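Local coordinates for spore coat polysaccharide biosynthesis protein SpsE (Bacillus subtilis, PDB 1VLI) that takes part in making spore coat polysaccharide and probably acts as a sialic acid synthase-like enzyme of the NeuB family, with a zinc ion bound in its barrel, at residues 193-198 with 305-310. Residues are numbered along the deposited sequence; the frame is centred on the assembly and turned at random.
Sequences CVAKYP and AIEGEI
A195 and V194 meet E307 in a loop-to-loop packing contact on a TIM-barrel rim. Segment 193-198 leaves barrel strand 188-193 and runs toward helix 208-215. Segment 305-310 belongs to the connection that follows the barrel and leads, through the short helix 310-313, to the C-terminal SAF-like part. The contact therefore ties this linker to a loop at the C-terminal end of a barrel strand. The zinc site is close by: the side chain of C193 lies about 6 Å from the metal, which is bound by H226 and H248. V194 O takes a hydrogen bond from H226 ND1, so the same loop also steadies a zinc ligand.

E307 is the central side chain. Its CG stands anti to its own carbonyl carbon (chi1 -69°), and the chain stays extended beyond it. This extends the chain across to V194 and A195, although OE2 sits too close to A195 N for the model to be trusted there. The chain crosses the V194 side chain at about a right angle, with CD of E307 3.7 Å from CG1 of V194. The aliphatic part also packs here, CG of E307 lying 3.9 Å from CB of A195. OE1 is hydrogen-bonded to T304 OG1, just before the segment, which probably restrains the carboxylate.

Apolar groups flank the acid. CD1 of I306 lies 4.5 Å from CG1 of V194, and its side chain also touches Y203. I310, the first residue of helix 310-313, packs its CD1 4.0 Å from CB of A195.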
ATOM      1  N   CYS A 193      -1.538  -8.498   5.067  1.00 60.18           N
ATOM      2  CA  CYS A 193      -1.808  -8.658   3.669  1.00 59.05           C
ATOM      3  C   CYS A 193      -1.036  -9.834   3.094  1.00 59.83           C
ATOM      4  O   CYS A 193       0.085 -10.083   3.506  1.00 57.56           O
ATOM      5  CB  CYS A 193      -1.321  -7.375   2.997  1.00 57.33           C
ATOM      6  SG  CYS A 193      -1.628  -7.361   1.260  1.00 73.25           S
ATOM      7  N   VAL A 194      -1.616 -10.525   2.116  1.00 63.60           N
ATOM      8  CA  VAL A 194      -0.906 -11.559   1.333  1.00 68.12           C
ATOM      9  C   VAL A 194      -0.774 -11.157  -0.157  1.00 73.61           C
ATOM     10  O   VAL A 194      -1.783 -10.862  -0.815  1.00 75.67           O
ATOM     11  CB  VAL A 194      -1.655 -12.890   1.394  1.00 67.76           C
ATOM     12  CG1 VAL A 194      -0.826 -13.997   0.784  1.00 69.07           C
ATOM     13  CG2 VAL A 194      -2.052 -13.218   2.825  1.00 65.81           C
ATOM     14  N   ALA A 195       0.447 -11.163  -0.699  1.00 78.11           N
ATOM     15  CA  ALA A 195       0.698 -10.603  -2.058  1.00 83.75           C
ATOM     16  C   ALA A 195       0.182 -11.434  -3.242  1.00 85.76           C
ATOM     17  O   ALA A 195       0.048 -10.914  -4.356  1.00 88.75           O
ATOM     18  CB  ALA A 195       2.182 -10.225  -2.260  1.00 84.78           C
ATOM     19  N   LYS A 196      -0.108 -12.707  -3.000  1.00 86.69           N
ATOM     20  CA  LYS A 196      -0.827 -13.524  -3.972  1.00 86.71           C
ATOM     21  C   LYS A 196      -2.253 -12.996  -4.235  1.00 85.25           C
ATOM     22  O   LYS A 196      -2.936 -12.534  -3.325  1.00 84.36           O
ATOM     23  CB  LYS A 196      -0.868 -14.978  -3.499  1.00 87.32           C
ATOM     24  CG  LYS A 196      -1.352 -15.981  -4.548  1.00 93.74           C
ATOM     25  CD  LYS A 196      -0.458 -16.032  -5.802  1.00100.31           C
ATOM     26  CE  LYS A 196      -0.931 -17.121  -6.763  1.00 99.60           C
ATOM     27  NZ  LYS A 196      -0.047 -17.204  -7.953  1.00102.84           N
ATOM     28  N   TYR A 197      -2.683 -13.048  -5.490  1.00 84.44           N
ATOM     29  CA  TYR A 197      -4.044 -12.673  -5.841  1.00 84.63           C
ATOM     30  C   TYR A 197      -4.571 -13.607  -6.940  1.00 83.17           C
ATOM     31  O   TYR A 197      -3.987 -13.670  -8.027  1.00 85.48           O
ATOM     32  CB  TYR A 197      -4.131 -11.188  -6.251  1.00 84.38           C
ATOM     33  CG  TYR A 197      -5.536 -10.720  -6.649  1.00 91.33           C
ATOM     34  CD1 TYR A 197      -6.501 -10.395  -5.679  1.00 92.30           C
ATOM     35  CD2 TYR A 197      -5.899 -10.591  -8.000  1.00 96.98           C
ATOM     36  CE1 TYR A 197      -7.793  -9.967  -6.046  1.00 89.97           C
ATOM     37  CE2 TYR A 197      -7.183 -10.158  -8.376  1.00 94.48           C
ATOM     38  CZ  TYR A 197      -8.117  -9.851  -7.395  1.00 93.32           C
ATOM     39  OH  TYR A 197      -9.371  -9.431  -7.775  1.00 93.19           O
ATOM     40  N   PRO A 198      -5.645 -14.351  -6.658  1.00 79.41           N
ATOM     41  CA  PRO A 198      -6.272 -14.373  -5.341  1.00 77.45           C
ATOM     42  C   PRO A 198      -5.490 -15.242  -4.337  1.00 75.51           C
ATOM     43  O   PRO A 198      -4.666 -16.085  -4.738  1.00 74.35           O
ATOM     44  CB  PRO A 198      -7.649 -14.982  -5.624  1.00 76.68           C
ATOM     45  CG  PRO A 198      -7.402 -15.899  -6.766  1.00 77.25           C
ATOM     46  CD  PRO A 198      -6.335 -15.243  -7.605  1.00 78.53           C
ATOM     47  N   ALA A 305       4.462 -19.355   1.662  1.00 97.81           N
ATOM     48  CA  ALA A 305       4.907 -20.335   0.663  1.00 99.36           C
ATOM     49  C   ALA A 305       4.605 -19.901  -0.787  1.00100.73           C
ATOM     50  O   ALA A 305       5.404 -20.186  -1.680  1.00100.65           O
ATOM     51  CB  ALA A 305       4.327 -21.725   0.960  1.00 98.98           C
ATOM     52  N   ILE A 306       3.475 -19.200  -1.002  1.00102.31           N
ATOM     53  CA  ILE A 306       3.052 -18.673  -2.335  1.00102.34           C
ATOM     54  C   ILE A 306       3.546 -17.246  -2.689  1.00105.17           C
ATOM     55  O   ILE A 306       3.336 -16.767  -3.813  1.00103.91           O
ATOM     56  CB  ILE A 306       1.496 -18.770  -2.546  1.00101.68           C
ATOM     57  CG1 ILE A 306       0.744 -18.008  -1.447  1.00 99.26           C
ATOM     58  CG2 ILE A 306       1.046 -20.235  -2.686  1.00101.58           C
ATOM     59  CD1 ILE A 306      -0.681 -17.646  -1.794  1.00100.40           C
ATOM     60  N   GLU A 307       4.181 -16.572  -1.728  1.00108.34           N
ATOM     61  CA  GLU A 307       4.895 -15.312  -1.989  1.00111.51           C
ATOM     62  C   GLU A 307       6.414 -15.575  -2.171  1.00113.00           C
ATOM     63  O   GLU A 307       6.987 -15.222  -3.202  1.00112.63           O
ATOM     64  CB  GLU A 307       4.611 -14.265  -0.888  1.00112.12           C
ATOM     65  CG  GLU A 307       3.181 -13.709  -0.863  1.00112.14           C
ATOM     66  CD  GLU A 307       2.771 -13.132   0.497  1.00110.87           C
ATOM     67  OE1 GLU A 307       3.017 -13.763   1.550  1.00103.67           O
ATOM     68  OE2 GLU A 307       2.182 -12.038   0.523  1.00103.38           O
ATOM     69  N   GLY A 308       7.042 -16.196  -1.170  1.00114.94           N
ATOM     70  CA  GLY A 308       8.427 -16.685  -1.265  1.00117.79           C
ATOM     71  C   GLY A 308       9.542 -15.648  -1.291  1.00120.01           C
ATOM     72  O   GLY A 308      10.084 -15.346  -2.362  1.00121.63           O
ATOM     73  N   GLU A 309       9.902 -15.139  -0.105  1.00120.74           N
ATOM     74  CA  GLU A 309      10.956 -14.106   0.120  1.00120.40           C
ATOM     75  C   GLU A 309      10.985 -12.924  -0.874  1.00118.71           C
ATOM     76  O   GLU A 309      12.011 -12.631  -1.514  1.00117.45           O
ATOM     77  CB  GLU A 309      12.347 -14.731   0.326  1.00119.58           C
ATOM     78  CG  GLU A 309      12.941 -15.392  -0.906  1.00121.07           C
ATOM     79  CD  GLU A 309      14.234 -16.114  -0.607  1.00123.03           C
ATOM     80  OE1 GLU A 309      14.269 -16.893   0.377  1.00126.60           O
ATOM     81  OE2 GLU A 309      15.210 -15.905  -1.362  1.00128.65           O
ATOM     82  N   ILE A 310       9.837 -12.251  -0.970  1.00116.65           N
ATOM     83  CA  ILE A 310       9.690 -11.054  -1.787  1.00114.69           C
ATOM     84  C   ILE A 310      10.416  -9.874  -1.144  1.00111.85           C
ATOM     85  O   ILE A 310      10.764  -8.894  -1.810  1.00109.75           O
ATOM     86  CB  ILE A 310       8.193 -10.734  -2.027  1.00115.16           C
ATOM     87  CG1 ILE A 310       7.369 -10.942  -0.752  1.00116.61           C
ATOM     88  CG2 ILE A 310       7.633 -11.586  -3.175  1.00116.05           C
ATOM     89  CD1 ILE A 310       5.966 -10.332  -0.831  1.00116.58           C
TER